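Local coordinates for protein LbaCas13a H328A (C2c2) (Lachnospiraceae bacterium NK4A179, PDB 5WLH) that binds pre-crRNA as an RNA-guided CRISPR-Cas13a nuclease and probably cleaves RNA, preferentially at adenosines, once a matching target is recognised, at residues N1135-Y1140 with S1228-F1233; Y1127-D1132 with F1274-K1279; D286-D291 with H1141-N1146. All blocks are in the same frame, centred on the assembly; numbering follows the deposited sequence.

Contact 1 of 3, residues N1135-Y1140 with S1228-F1233; sequences NFQLGY and SGLEIF. With nucleotides of chain B.
Tyr1140 OH meets Ser1228 OG at 2.7 Å, the one hydrogen bond between these two segments, and a weak bond to the carbonyl of Ser289 gives the phenol oxygen a second partner. The phenol ring itself lies against backbone: Ser1228 O stands 3.5 Å above the plane of the Tyr1140 ring, toward its rim, and on the same face Gly1229 CA comes within 3.9 Å of the ring centroid. Gly1229 has no side chain to hold the ring off, and it takes a positive phi just before the weakly bonded turn 1230-1233.

One turn earlier, Phe1136 gives up more surface than any other residue of the contact. Its CG is trans to the backbone nitrogen (chi1 179°), which swings the ring off helix 1106-1145 toward 1229-1233, where Gly1229, Leu1230, Ile1232 and Phe1233 surround it. Phe1233 CB sits 4.1 Å from the Phe1136 centroid, only 7° off the ring normal, a CH-pi contact over the centre of the face. The Phe1233 ring follows as an offset edge-to-face partner, its edge toward that face, with planes at 62° and the Phe1136 and Phe1233 centroids 5.4 Å apart. Ile1232 CG2 touches the rim of the Phe1136 ring, near its plane, while the CD2 methyl of Leu1230 comes in obliquely.

Beyond this packing, the backbone of the turn also meets RNA. Glu1231 O takes N1 of G2 of chain B at 2.7 Å and N2 of the same base at 2.9 Å. Both donors lie on the Watson-Crick edge of guanine, and adenine presents neither, so this carbonyl acceptor would be expected to favour guanine over adenine here.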
loop_
_atom_site.group_PDB
_atom_site.type_symbol
_atom_site.label_atom_id
_atom_site.label_comp_id
_atom_site.label_asym_id
_atom_site.label_seq_id
_atom_site.Cartn_x
_atom_site.Cartn_y
_atom_site.Cartn_z
ATOM N N ASN A 1135 -10.722 -0.717 16.451
ATOM C CA ASN A 1135 -9.949 -1.774 17.091
ATOM C C ASN A 1135 -9.361 -1.299 18.419
ATOM O O ASN A 1135 -9.307 -2.065 19.384
ATOM C CB ASN A 1135 -8.822 -2.241 16.173
ATOM C CG ASN A 1135 -9.298 -3.192 15.095
ATOM O OD1 ASN A 1135 -10.432 -3.639 15.098
ATOM N ND2 ASN A 1135 -8.427 -3.472 14.144
ATOM N N PHE A 1136 -8.849 -0.062 18.454
ATOM C CA PHE A 1136 -8.337 0.474 19.706
ATOM C C PHE A 1136 -9.425 0.459 20.763
ATOM O O PHE A 1136 -9.216 -0.030 21.882
ATOM C CB PHE A 1136 -7.834 1.910 19.544
ATOM C CG PHE A 1136 -7.332 2.483 20.834
ATOM C CD1 PHE A 1136 -8.213 3.067 21.757
ATOM C CD2 PHE A 1136 -5.991 2.378 21.167
ATOM C CE1 PHE A 1136 -7.743 3.539 22.969
ATOM C CE2 PHE A 1136 -5.511 2.876 22.376
ATOM C CZ PHE A 1136 -6.384 3.461 23.273
ATOM N N GLN A 1137 -10.585 1.020 20.421
ATOM C CA GLN A 1137 -11.695 1.069 21.373
ATOM C C GLN A 1137 -12.119 -0.330 21.791
ATOM O O GLN A 1137 -12.322 -0.592 22.977
ATOM C CB GLN A 1137 -12.871 1.824 20.776
ATOM C CG GLN A 1137 -12.578 3.305 20.585
ATOM C CD GLN A 1137 -13.685 4.019 19.863
ATOM O OE1 GLN A 1137 -14.186 3.548 18.836
ATOM N NE2 GLN A 1137 -14.076 5.167 20.388
ATOM N N LEU A 1138 -12.241 -1.248 20.829
ATOM C CA LEU A 1138 -12.590 -2.622 21.163
ATOM C C LEU A 1138 -11.565 -3.242 22.089
ATOM O O LEU A 1138 -11.922 -3.898 23.060
ATOM C CB LEU A 1138 -12.706 -3.462 19.899
ATOM C CG LEU A 1138 -14.007 -3.250 19.154
ATOM C CD1 LEU A 1138 -13.930 -4.025 17.832
ATOM C CD2 LEU A 1138 -15.235 -3.744 20.008
ATOM N N GLY A 1139 -10.277 -3.065 21.793
ATOM C CA GLY A 1139 -9.270 -3.700 22.619
ATOM C C GLY A 1139 -9.225 -3.102 24.006
ATOM O O GLY A 1139 -9.112 -3.825 25.002
ATOM N N TYR A 1140 -9.333 -1.780 24.082
ATOM C CA TYR A 1140 -9.301 -1.072 25.351
ATOM C C TYR A 1140 -10.513 -1.433 26.210
ATOM O O TYR A 1140 -10.376 -1.798 27.382
ATOM C CB TYR A 1140 -9.237 0.422 25.053
ATOM C CG TYR A 1140 -9.332 1.316 26.246
ATOM C CD1 TYR A 1140 -8.191 1.689 26.937
ATOM C CD2 TYR A 1140 -10.562 1.777 26.698
ATOM C CE1 TYR A 1140 -8.271 2.536 28.041
ATOM C CE2 TYR A 1140 -10.654 2.615 27.806
ATOM C CZ TYR A 1140 -9.503 2.990 28.466
ATOM O OH TYR A 1140 -9.592 3.829 29.560
ATOM N N SER A 1228 -12.460 7.374 26.111
ATOM C CA SER A 1228 -11.655 6.763 27.161
ATOM C C SER A 1228 -10.472 6.033 26.545
ATOM O O SER A 1228 -10.627 5.283 25.577
ATOM C CB SER A 1228 -12.493 5.802 28.005
ATOM O OG SER A 1228 -11.781 5.424 29.172
ATOM N N GLY A 1229 -9.278 6.302 27.070
ATOM C CA GLY A 1229 -8.070 5.721 26.529
ATOM C C GLY A 1229 -7.520 6.400 25.290
ATOM O O GLY A 1229 -6.367 6.140 24.932
ATOM N N LEU A 1230 -8.281 7.291 24.638
ATOM C CA LEU A 1230 -7.837 7.839 23.359
ATOM C C LEU A 1230 -6.634 8.765 23.482
ATOM O O LEU A 1230 -6.047 9.108 22.452
ATOM C CB LEU A 1230 -8.972 8.588 22.658
ATOM C CG LEU A 1230 -10.079 7.711 22.075
ATOM C CD1 LEU A 1230 -10.962 8.541 21.176
ATOM C CD2 LEU A 1230 -9.491 6.486 21.353
ATOM N N GLU A 1231 -6.241 9.155 24.702
ATOM C CA GLU A 1231 -4.964 9.847 24.879
ATOM C C GLU A 1231 -3.770 9.020 24.381
ATOM O O GLU A 1231 -2.728 9.599 24.049
ATOM C CB GLU A 1231 -4.782 10.217 26.352
ATOM C CG GLU A 1231 -4.478 9.034 27.278
ATOM C CD GLU A 1231 -5.725 8.294 27.746
ATOM O OE1 GLU A 1231 -6.856 8.761 27.469
ATOM O OE2 GLU A 1231 -5.557 7.234 28.382
ATOM N N ILE A 1232 -3.901 7.688 24.342
ATOM C CA ILE A 1232 -2.884 6.791 23.797
ATOM C C ILE A 1232 -2.928 6.797 22.279
ATOM O O ILE A 1232 -1.891 6.725 21.608
ATOM C CB ILE A 1232 -3.116 5.373 24.359
ATOM C CG1 ILE A 1232 -2.986 5.388 25.881
ATOM C CG2 ILE A 1232 -2.188 4.341 23.741
ATOM C CD1 ILE A 1232 -1.594 5.704 26.342
ATOM N N PHE A 1233 -4.133 6.850 21.724
ATOM C CA PHE A 1233 -4.349 6.791 20.287
ATOM C C PHE A 1233 -4.017 8.097 19.575
ATOM O O PHE A 1233 -3.557 8.085 18.417
ATOM C CB PHE A 1233 -5.815 6.411 20.066
ATOM C CG PHE A 1233 -6.148 6.039 18.670
ATOM C CD1 PHE A 1233 -6.008 4.731 18.244
ATOM C CD2 PHE A 1233 -6.664 6.979 17.802
ATOM C CE1 PHE A 1233 -6.347 4.379 16.942
ATOM C CE2 PHE A 1233 -7.013 6.629 16.493
ATOM C CZ PHE A 1233 -6.842 5.328 16.075
ATOM P P G B 2 0.433 20.654 25.749
ATOM O OP1 G B 2 1.257 21.891 25.613
ATOM O OP2 G B 2 -1.036 20.721 25.532
ATOM O "O5'" G B 2 1.031 19.524 24.790
ATOM C "C5'" G B 2 2.369 19.058 24.958
ATOM C "C4'" G B 2 2.678 17.831 24.129
ATOM O "O4'" G B 2 1.875 16.700 24.573
ATOM C "C3'" G B 2 2.431 17.953 22.626
ATOM O "O3'" G B 2 3.383 17.137 21.959
ATOM C "C2'" G B 2 1.062 17.312 22.466
ATOM O "O2'" G B 2 0.765 16.853 21.164
ATOM C "C1'" G B 2 1.162 16.170 23.467
ATOM N N9 G B 2 -0.136 15.694 23.928
ATOM C C8 G B 2 -1.074 16.480 24.554
ATOM N N7 G B 2 -2.151 15.817 24.855
ATOM C C5 G B 2 -1.907 14.532 24.383
ATOM C C6 G B 2 -2.747 13.383 24.447
ATOM O O6 G B 2 -3.880 13.308 24.923
ATOM N N1 G B 2 -2.152 12.262 23.890
ATOM C C2 G B 2 -0.905 12.244 23.319
ATOM N N2 G B 2 -0.520 11.040 22.835
ATOM N N3 G B 2 -0.102 13.319 23.251
ATOM C C4 G B 2 -0.665 14.424 23.812
#

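Contact 2 of 3, residues Y1127-D1132 with F1274-K1279; sequences YLRERD and FTYDLK. With nucleotides of chain B.
Polar contacts converge on Asp1132. Tyr1276 OH donates to the anti lone pair of Asp1132 OD2 at 2.7 Å, with ring and carboxylate planes turned 67° apart; the Tyr1276 ring is brought there by a CG set between its backbone N and carbonyl carbon (chi1 72°). The syn side of Asp1132 OD2 receives Arg1131 NH2 at 3.0 Å, while Arg1131 NE reaches Asp1132 OD1 at 2.9 Å from above the carboxylate plane. This side-on salt bridge orients the guanidinium, whose remaining edge grips RNA: OP1 of A28 of chain B lies 2.9 Å from Arg1131 NH1 and 2.8 Å from Arg1131 NH2. Asp1132 is thus second shell to a phosphate contact.

A further ion pair joins Lys1279 NZ to Asp1277 OD2 at 2.7 Å; the carbon chain of Lys1279 lies against U27 and G9 of chain B, and Asp1277 also N-caps helix 1278-1281. One water joins Arg1129 NH2 to Thr1275 OG1, although the main charge partner of Arg1129 is Glu1234.

Apolar contact flanks these bonds: Arg1129 CG packs 3.6 Å from Tyr1276 CE2, and Leu1128 CD2 meets Phe1274 CE1 at 3.9 Å, roughly at right angles.

Glu1130, on the same helix, forms a salt bridge with Arg1246 and a hydrogen bond with Asn604; these fall in RNYIEH and RNDSFH, consistent with the RxxxxH signature of Cas13 HEPN sites. Around the contact, Ile449 of helix 429-458 touches both Asp1132 and Tyr1276, and Arg500 of helix 486-517 packs on Leu1128.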
loop_
_atom_site.group_PDB
_atom_site.type_symbol
_atom_site.label_atom_id
_atom_site.label_comp_id
_atom_site.label_asym_id
_atom_site.label_seq_id
_atom_site.Cartn_x
_atom_site.Cartn_y
_atom_site.Cartn_z
ATOM N N TYR A 1127 -9.902 5.119 6.040
ATOM C CA TYR A 1127 -10.516 3.856 6.441
ATOM C C TYR A 1127 -9.529 2.947 7.145
ATOM O O TYR A 1127 -9.949 2.104 7.944
ATOM C CB TYR A 1127 -11.183 3.208 5.220
ATOM C CG TYR A 1127 -12.490 3.937 4.983
ATOM C CD1 TYR A 1127 -13.633 3.598 5.710
ATOM C CD2 TYR A 1127 -12.556 5.030 4.123
ATOM C CE1 TYR A 1127 -14.819 4.298 5.548
ATOM C CE2 TYR A 1127 -13.749 5.726 3.942
ATOM C CZ TYR A 1127 -14.871 5.363 4.654
ATOM O OH TYR A 1127 -16.047 6.067 4.484
ATOM N N LEU A 1128 -8.228 3.145 6.918
ATOM C CA LEU A 1128 -7.231 2.530 7.784
ATOM C C LEU A 1128 -7.392 3.033 9.211
ATOM O O LEU A 1128 -7.474 2.243 10.154
ATOM C CB LEU A 1128 -5.823 2.836 7.268
ATOM C CG LEU A 1128 -4.687 1.932 7.753
ATOM C CD1 LEU A 1128 -4.899 0.499 7.222
ATOM C CD2 LEU A 1128 -3.334 2.499 7.260
ATOM N N ARG A 1129 -7.435 4.358 9.382
ATOM C CA ARG A 1129 -7.561 4.914 10.730
ATOM C C ARG A 1129 -8.880 4.519 11.373
ATOM O O ARG A 1129 -8.923 4.185 12.566
ATOM C CB ARG A 1129 -7.430 6.435 10.688
ATOM C CG ARG A 1129 -7.313 7.057 12.100
ATOM C CD ARG A 1129 -7.177 8.573 12.022
ATOM N NE ARG A 1129 -6.743 9.145 13.293
ATOM C CZ ARG A 1129 -7.549 9.418 14.313
ATOM N NH1 ARG A 1129 -8.844 9.149 14.242
ATOM N NH2 ARG A 1129 -7.044 9.943 15.426
ATOM N N GLU A 1130 -9.969 4.529 10.596
ATOM C CA GLU A 1130 -11.262 4.250 11.205
ATOM C C GLU A 1130 -11.314 2.823 11.700
ATOM O O GLU A 1130 -11.852 2.550 12.783
ATOM C CB GLU A 1130 -12.403 4.508 10.226
ATOM C CG GLU A 1130 -13.753 4.427 10.941
ATOM C CD GLU A 1130 -14.889 4.881 10.070
ATOM O OE1 GLU A 1130 -15.366 4.068 9.258
ATOM O OE2 GLU A 1130 -15.304 6.045 10.218
ATOM N N ARG A 1131 -10.759 1.899 10.915
ATOM C CA ARG A 1131 -10.642 0.523 11.375
ATOM C C ARG A 1131 -9.857 0.463 12.679
ATOM O O ARG A 1131 -10.233 -0.244 13.618
ATOM C CB ARG A 1131 -9.955 -0.343 10.314
ATOM C CG ARG A 1131 -9.680 -1.777 10.770
ATOM C CD ARG A 1131 -8.637 -2.428 9.909
ATOM N NE ARG A 1131 -7.307 -1.879 10.232
ATOM C CZ ARG A 1131 -6.194 -2.166 9.560
ATOM N NH1 ARG A 1131 -6.233 -3.019 8.539
ATOM N NH2 ARG A 1131 -5.033 -1.628 9.938
ATOM N N ASP A 1132 -8.734 1.173 12.744
ATOM C CA ASP A 1132 -7.883 1.014 13.908
ATOM C C ASP A 1132 -8.397 1.785 15.116
ATOM O O ASP A 1132 -8.121 1.380 16.245
ATOM C CB ASP A 1132 -6.457 1.405 13.546
ATOM C CG ASP A 1132 -5.819 0.370 12.641
ATOM O OD1 ASP A 1132 -6.234 -0.809 12.736
ATOM O OD2 ASP A 1132 -4.956 0.731 11.844
ATOM N N PHE A 1274 -1.901 9.811 11.903
ATOM C CA PHE A 1274 -1.439 8.492 12.300
ATOM C C PHE A 1274 -0.632 8.557 13.588
ATOM O O PHE A 1274 0.389 7.891 13.747
ATOM C CB PHE A 1274 -0.639 7.859 11.162
ATOM C CG PHE A 1274 -1.509 7.360 10.065
ATOM C CD1 PHE A 1274 -2.420 6.332 10.316
ATOM C CD2 PHE A 1274 -1.460 7.921 8.802
ATOM C CE1 PHE A 1274 -3.254 5.859 9.304
ATOM C CE2 PHE A 1274 -2.289 7.449 7.778
ATOM C CZ PHE A 1274 -3.179 6.420 8.028
ATOM N N THR A 1275 -1.133 9.330 14.555
ATOM C CA THR A 1275 -0.545 9.309 15.881
ATOM C C THR A 1275 -0.600 7.930 16.510
ATOM O O THR A 1275 0.196 7.628 17.403
ATOM C CB THR A 1275 -1.294 10.302 16.779
ATOM O OG1 THR A 1275 -2.696 9.989 16.733
ATOM C CG2 THR A 1275 -1.089 11.712 16.266
ATOM N N TYR A 1276 -1.515 7.070 16.060
ATOM C CA TYR A 1276 -1.720 5.817 16.766
ATOM C C TYR A 1276 -0.754 4.707 16.356
ATOM O O TYR A 1276 -0.672 3.697 17.065
ATOM C CB TYR A 1276 -3.152 5.373 16.558
ATOM C CG TYR A 1276 -3.464 4.872 15.174
ATOM C CD1 TYR A 1276 -3.248 3.537 14.847
ATOM C CD2 TYR A 1276 -4.012 5.714 14.205
ATOM C CE1 TYR A 1276 -3.545 3.042 13.589
ATOM C CE2 TYR A 1276 -4.333 5.214 12.922
ATOM C CZ TYR A 1276 -4.090 3.876 12.642
ATOM O OH TYR A 1276 -4.395 3.318 11.419
ATOM N N ASP A 1277 0.008 4.868 15.270
ATOM C CA ASP A 1277 0.899 3.788 14.852
ATOM C C ASP A 1277 1.983 4.361 13.950
ATOM O O ASP A 1277 1.700 4.751 12.813
ATOM C CB ASP A 1277 0.134 2.670 14.140
ATOM C CG ASP A 1277 1.000 1.435 13.906
ATOM O OD1 ASP A 1277 2.253 1.559 13.938
ATOM O OD2 ASP A 1277 0.442 0.330 13.707
ATOM N N LEU A 1278 3.214 4.373 14.475
ATOM C CA LEU A 1278 4.390 4.852 13.754
ATOM C C LEU A 1278 4.526 4.220 12.384
ATOM O O LEU A 1278 5.014 4.859 11.444
ATOM C CB LEU A 1278 5.646 4.537 14.573
ATOM C CG LEU A 1278 5.880 5.433 15.787
ATOM C CD1 LEU A 1278 6.834 4.742 16.741
ATOM C CD2 LEU A 1278 6.437 6.791 15.335
ATOM N N LYS A 1279 4.160 2.942 12.257
ATOM C CA LYS A 1279 4.459 2.277 10.997
ATOM C C LYS A 1279 3.617 2.828 9.854
ATOM O O LYS A 1279 4.054 2.752 8.704
ATOM C CB LYS A 1279 4.312 0.764 11.142
ATOM C CG LYS A 1279 2.927 0.187 10.913
ATOM C CD LYS A 1279 3.057 -1.345 10.900
ATOM C CE LYS A 1279 1.744 -2.054 11.043
ATOM N NZ LYS A 1279 1.209 -1.923 12.447
ATOM P P A B 28 -2.641 -3.748 7.375
ATOM O OP1 A B 28 -3.391 -3.395 8.599
ATOM O OP2 A B 28 -3.147 -4.770 6.436
ATOM O "O5'" A B 28 -2.486 -2.406 6.549
ATOM C "C5'" A B 28 -1.680 -2.378 5.396
ATOM C "C4'" A B 28 -0.627 -1.314 5.514
ATOM O "O4'" A B 28 0.438 -1.734 6.412
ATOM C "C3'" A B 28 0.105 -0.987 4.232
ATOM O "O3'" A B 28 -0.649 -0.179 3.362
ATOM C "C2'" A B 28 1.343 -0.300 4.759
ATOM O "O2'" A B 28 0.987 0.989 5.225
ATOM C "C1'" A B 28 1.657 -1.180 5.975
ATOM N N9 A B 28 2.562 -2.277 5.604
ATOM C C8 A B 28 2.272 -3.598 5.369
ATOM N N7 A B 28 3.343 -4.303 5.017
ATOM C C5 A B 28 4.379 -3.374 5.039
ATOM C C6 A B 28 5.759 -3.483 4.789
ATOM N N6 A B 28 6.375 -4.635 4.455
ATOM N N1 A B 28 6.504 -2.366 4.884
ATOM C C2 A B 28 5.896 -1.223 5.238
ATOM N N3 A B 28 4.617 -0.993 5.515
ATOM C C4 A B 28 3.900 -2.130 5.391
ATOM P P U B 27 -0.562 -8.288 11.575
ATOM O OP1 U B 27 0.793 -8.254 12.117
ATOM O OP2 U B 27 -1.688 -8.195 12.543
ATOM O "O5'" U B 27 -0.710 -7.105 10.533
ATOM C "C5'" U B 27 -0.757 -5.762 10.966
ATOM C "C4'" U B 27 -0.282 -4.882 9.847
ATOM O "O4'" U B 27 1.162 -4.979 9.762
ATOM C "C3'" U B 27 -0.811 -5.265 8.451
ATOM O "O3'" U B 27 -1.128 -4.087 7.737
ATOM C "C2'" U B 27 0.417 -5.871 7.779
ATOM O "O2'" U B 27 0.412 -5.793 6.365
ATOM C "C1'" U B 27 1.503 -5.012 8.404
ATOM N N1 U B 27 2.890 -5.449 8.206
ATOM C C2 U B 27 3.845 -4.438 8.169
ATOM O O2 U B 27 3.569 -3.271 8.375
ATOM N N3 U B 27 5.137 -4.850 7.921
ATOM C C4 U B 27 5.539 -6.149 7.698
ATOM O O4 U B 27 6.736 -6.381 7.474
ATOM C C5 U B 27 4.484 -7.121 7.723
ATOM C C6 U B 27 3.222 -6.755 7.961
ATOM P P G B 9 11.290 1.946 12.889
ATOM O OP1 G B 9 11.413 3.066 13.855
ATOM O OP2 G B 9 12.390 0.962 12.763
ATOM O "O5'" G B 9 9.983 1.097 13.217
ATOM C "C5'" G B 9 8.721 1.722 13.392
ATOM C "C4'" G B 9 7.632 0.677 13.437
ATOM O "O4'" G B 9 7.458 0.112 12.111
ATOM C "C3'" G B 9 7.927 -0.536 14.299
ATOM O "O3'" G B 9 7.693 -0.308 15.678
ATOM C "C2'" G B 9 7.027 -1.596 13.686
ATOM O "O2'" G B 9 5.664 -1.354 14.024
ATOM C "C1'" G B 9 7.195 -1.277 12.213
ATOM N N9 G B 9 8.319 -2.016 11.603
ATOM C C8 G B 9 9.606 -1.587 11.362
ATOM N N7 G B 9 10.355 -2.504 10.801
ATOM C C5 G B 9 9.496 -3.605 10.655
ATOM C C6 G B 9 9.710 -4.901 10.110
ATOM O O6 G B 9 10.751 -5.344 9.596
ATOM N N1 G B 9 8.566 -5.708 10.175
ATOM C C2 G B 9 7.360 -5.324 10.727
ATOM N N2 G B 9 6.348 -6.221 10.712
ATOM N N3 G B 9 7.156 -4.116 11.216
ATOM C C4 G B 9 8.246 -3.321 11.160
HETATM O O HOH W 1 -4.479 11.456 15.413
#

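Contact 3 of 3, residues D286-D291 with H1141-N1146; sequences DYASLD and HYACLN
An inverse gamma turn centred on Ala288 follows helix 268-287 and sets its apex against Ala1143 and Cys1144, in the final turn of helix 1106-1145. Within the turn, Ser289 N reaches Tyr287 O at 2.8 Å, a weak bond. The approach is backbone-close: the CA atoms of Ala288 and Cys1144 are 4.8 Å apart, a spacing allowed by small residues on both sides. Ala288 CB meets Ala1143 CB at 3.6 Å, methyl against methyl. Cys1144 CA lies 3.5 Å from Ala288 O in a CA-H...O contact with an angle of 131° at the hydrogen. This carbonyl also accepts a hydrogen bond from Asn1147 ND2, so its polar end is satisfied just past the end of the long helix.

The Cys1144 thiol faces the turn: with SG trans to the backbone nitrogen (chi1 -176°), it lies by Ala288 O and 3.9 Å from Leu290 CG. One methyl of the leucine, CD2, then touches His1141 CE1 at 4.0 Å, at the edge of the imidazole and near its plane. The polar end of His1141 is engaged elsewhere, through ND1 to Tyr1155 OH.

On another side of helix 1106-1145, the side chain of Asn1146, the first residue to leave the helix, bonds back to it. Asn1146 ND2 donates to Tyr1142 O at 2.8 Å and 164°, and the same nitrogen hovers 3.6 Å above the plane of the Tyr1142 ring, over its centre.

The contact joins the loop after helix 268-287 to the C-terminal end of helix 1106-1145. Helix 429-458 lines one flank, through Tyr448 on Ala288 and Met451 on Ala1143; Tyr1155 of helix 1153-1156 covers Leu290 and Cys1144; and Asp291 N-caps helix 292-311.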
loop_
_atom_site.group_PDB
_atom_site.type_symbol
_atom_site.label_atom_id
_atom_site.label_comp_id
_atom_site.label_asym_id
_atom_site.label_seq_id
_atom_site.Cartn_x
_atom_site.Cartn_y
_atom_site.Cartn_z
ATOM N N ASP A 286 -4.600 -3.083 33.546
ATOM C CA ASP A 286 -4.826 -2.053 34.557
ATOM C C ASP A 286 -5.101 -0.696 33.943
ATOM O O ASP A 286 -5.870 0.100 34.503
ATOM C CB ASP A 286 -3.610 -1.951 35.477
ATOM C CG ASP A 286 -3.466 -3.155 36.362
ATOM O OD1 ASP A 286 -4.475 -3.871 36.542
ATOM O OD2 ASP A 286 -2.350 -3.389 36.865
ATOM N N TYR A 287 -4.467 -0.400 32.806
ATOM C CA TYR A 287 -4.611 0.915 32.210
ATOM C C TYR A 287 -6.004 1.122 31.645
ATOM O O TYR A 287 -6.441 2.268 31.509
ATOM C CB TYR A 287 -3.547 1.109 31.113
ATOM C CG TYR A 287 -3.449 2.538 30.625
ATOM C CD1 TYR A 287 -2.698 3.480 31.330
ATOM C CD2 TYR A 287 -4.130 2.957 29.493
ATOM C CE1 TYR A 287 -2.619 4.801 30.913
ATOM C CE2 TYR A 287 -4.065 4.268 29.073
ATOM C CZ TYR A 287 -3.300 5.188 29.783
ATOM O OH TYR A 287 -3.230 6.492 29.386
ATOM N N ALA A 288 -6.705 0.043 31.311
ATOM C CA ALA A 288 -8.044 0.144 30.733
ATOM C C ALA A 288 -9.035 0.390 31.872
ATOM O O ALA A 288 -9.786 -0.489 32.293
ATOM C CB ALA A 288 -8.382 -1.116 29.951
ATOM N N SER A 289 -8.997 1.617 32.385
ATOM C CA SER A 289 -9.836 2.049 33.496
ATOM C C SER A 289 -10.604 3.294 33.078
ATOM O O SER A 289 -10.003 4.271 32.618
ATOM C CB SER A 289 -8.990 2.346 34.742
ATOM O OG SER A 289 -9.679 3.218 35.629
ATOM N N LEU A 290 -11.933 3.265 33.242
ATOM C CA LEU A 290 -12.723 4.446 32.912
ATOM C C LEU A 290 -12.395 5.634 33.816
ATOM O O LEU A 290 -12.628 6.781 33.422
ATOM C CB LEU A 290 -14.217 4.115 32.986
ATOM C CG LEU A 290 -14.558 2.863 32.177
ATOM C CD1 LEU A 290 -16.010 2.477 32.391
ATOM C CD2 LEU A 290 -14.273 3.097 30.708
ATOM N N ASP A 291 -11.833 5.387 34.997
ATOM C CA ASP A 291 -11.415 6.460 35.891
ATOM C C ASP A 291 -10.127 7.064 35.352
ATOM O O ASP A 291 -9.067 6.443 35.436
ATOM C CB ASP A 291 -11.231 5.924 37.308
ATOM C CG ASP A 291 -10.813 7.000 38.300
ATOM O OD1 ASP A 291 -10.486 8.128 37.884
ATOM O OD2 ASP A 291 -10.825 6.700 39.512
ATOM N N HIS A 1141 -11.714 -1.365 25.639
ATOM C CA HIS A 1141 -12.881 -1.680 26.463
ATOM C C HIS A 1141 -13.009 -3.170 26.725
ATOM O O HIS A 1141 -13.559 -3.561 27.760
ATOM C CB HIS A 1141 -14.134 -1.116 25.821
ATOM C CG HIS A 1141 -14.172 0.374 25.869
ATOM N ND1 HIS A 1141 -14.468 1.068 27.024
ATOM C CD2 HIS A 1141 -13.857 1.302 24.937
ATOM C CE1 HIS A 1141 -14.392 2.363 26.782
ATOM N NE2 HIS A 1141 -14.021 2.533 25.523
ATOM N N TYR A 1142 -12.483 -4.008 25.831
ATOM C CA TYR A 1142 -12.378 -5.431 26.124
ATOM C C TYR A 1142 -11.475 -5.668 27.322
ATOM O O TYR A 1142 -11.807 -6.450 28.226
ATOM C CB TYR A 1142 -11.845 -6.182 24.903
ATOM C CG TYR A 1142 -11.692 -7.670 25.079
ATOM C CD1 TYR A 1142 -12.787 -8.524 24.939
ATOM C CD2 TYR A 1142 -10.453 -8.226 25.348
ATOM C CE1 TYR A 1142 -12.632 -9.904 25.057
ATOM C CE2 TYR A 1142 -10.289 -9.599 25.464
ATOM C CZ TYR A 1142 -11.382 -10.427 25.305
ATOM O OH TYR A 1142 -11.208 -11.779 25.420
ATOM N N ALA A 1143 -10.311 -5.013 27.337
ATOM C CA ALA A 1143 -9.459 -5.073 28.515
ATOM C C ALA A 1143 -10.197 -4.563 29.741
ATOM O O ALA A 1143 -10.072 -5.135 30.831
ATOM C CB ALA A 1143 -8.172 -4.269 28.281
ATOM N N CYS A 1144 -10.958 -3.485 29.586
ATOM C CA CYS A 1144 -11.681 -2.932 30.729
ATOM C C CYS A 1144 -12.712 -3.924 31.241
ATOM O O CYS A 1144 -12.814 -4.174 32.454
ATOM C CB CYS A 1144 -12.338 -1.612 30.335
ATOM S SG CYS A 1144 -13.176 -0.799 31.731
ATOM N N LEU A 1145 -13.476 -4.515 30.320
ATOM C CA LEU A 1145 -14.470 -5.512 30.702
ATOM C C LEU A 1145 -13.844 -6.646 31.482
ATOM O O LEU A 1145 -14.486 -7.231 32.362
ATOM C CB LEU A 1145 -15.160 -6.084 29.462
ATOM C CG LEU A 1145 -16.371 -5.384 28.877
ATOM C CD1 LEU A 1145 -16.760 -6.077 27.579
ATOM C CD2 LEU A 1145 -17.540 -5.404 29.855
ATOM N N ASN A 1146 -12.591 -6.968 31.185
ATOM C CA ASN A 1146 -11.968 -8.149 31.750
ATOM C C ASN A 1146 -11.047 -7.838 32.922
ATOM O O ASN A 1146 -10.332 -8.725 33.381
ATOM C CB ASN A 1146 -11.242 -8.907 30.639
ATOM C CG ASN A 1146 -12.215 -9.671 29.769
ATOM O OD1 ASN A 1146 -12.659 -10.742 30.147
ATOM N ND2 ASN A 1146 -12.593 -9.104 28.630
#

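Overall arrangement
From the N terminus, the chain first passes 286-291, the turn after helix 268-287, and contact 3 closes a loop of 849 residues when 1141-1146 arrives. Before that return, the same long helix, 1106-1145, has already supplied 1127-1132 and 1135-1140. Contact 1 closes a loop of 87 residues and is nested inside the 141-residue loop of contact 2; contact 3 crosses both. The centres run along the helix, 12 Å from contact 2 to contact 1 and 10 Å on to contact 3. Probable hydrogen bonds Phe1233 O to Thr1275 OG1 and Glu1231 OE2 to Tyr287 OH link contact 1 to contacts 2 and 3, so one helix ties an N-terminal turn to two later C-terminal segments.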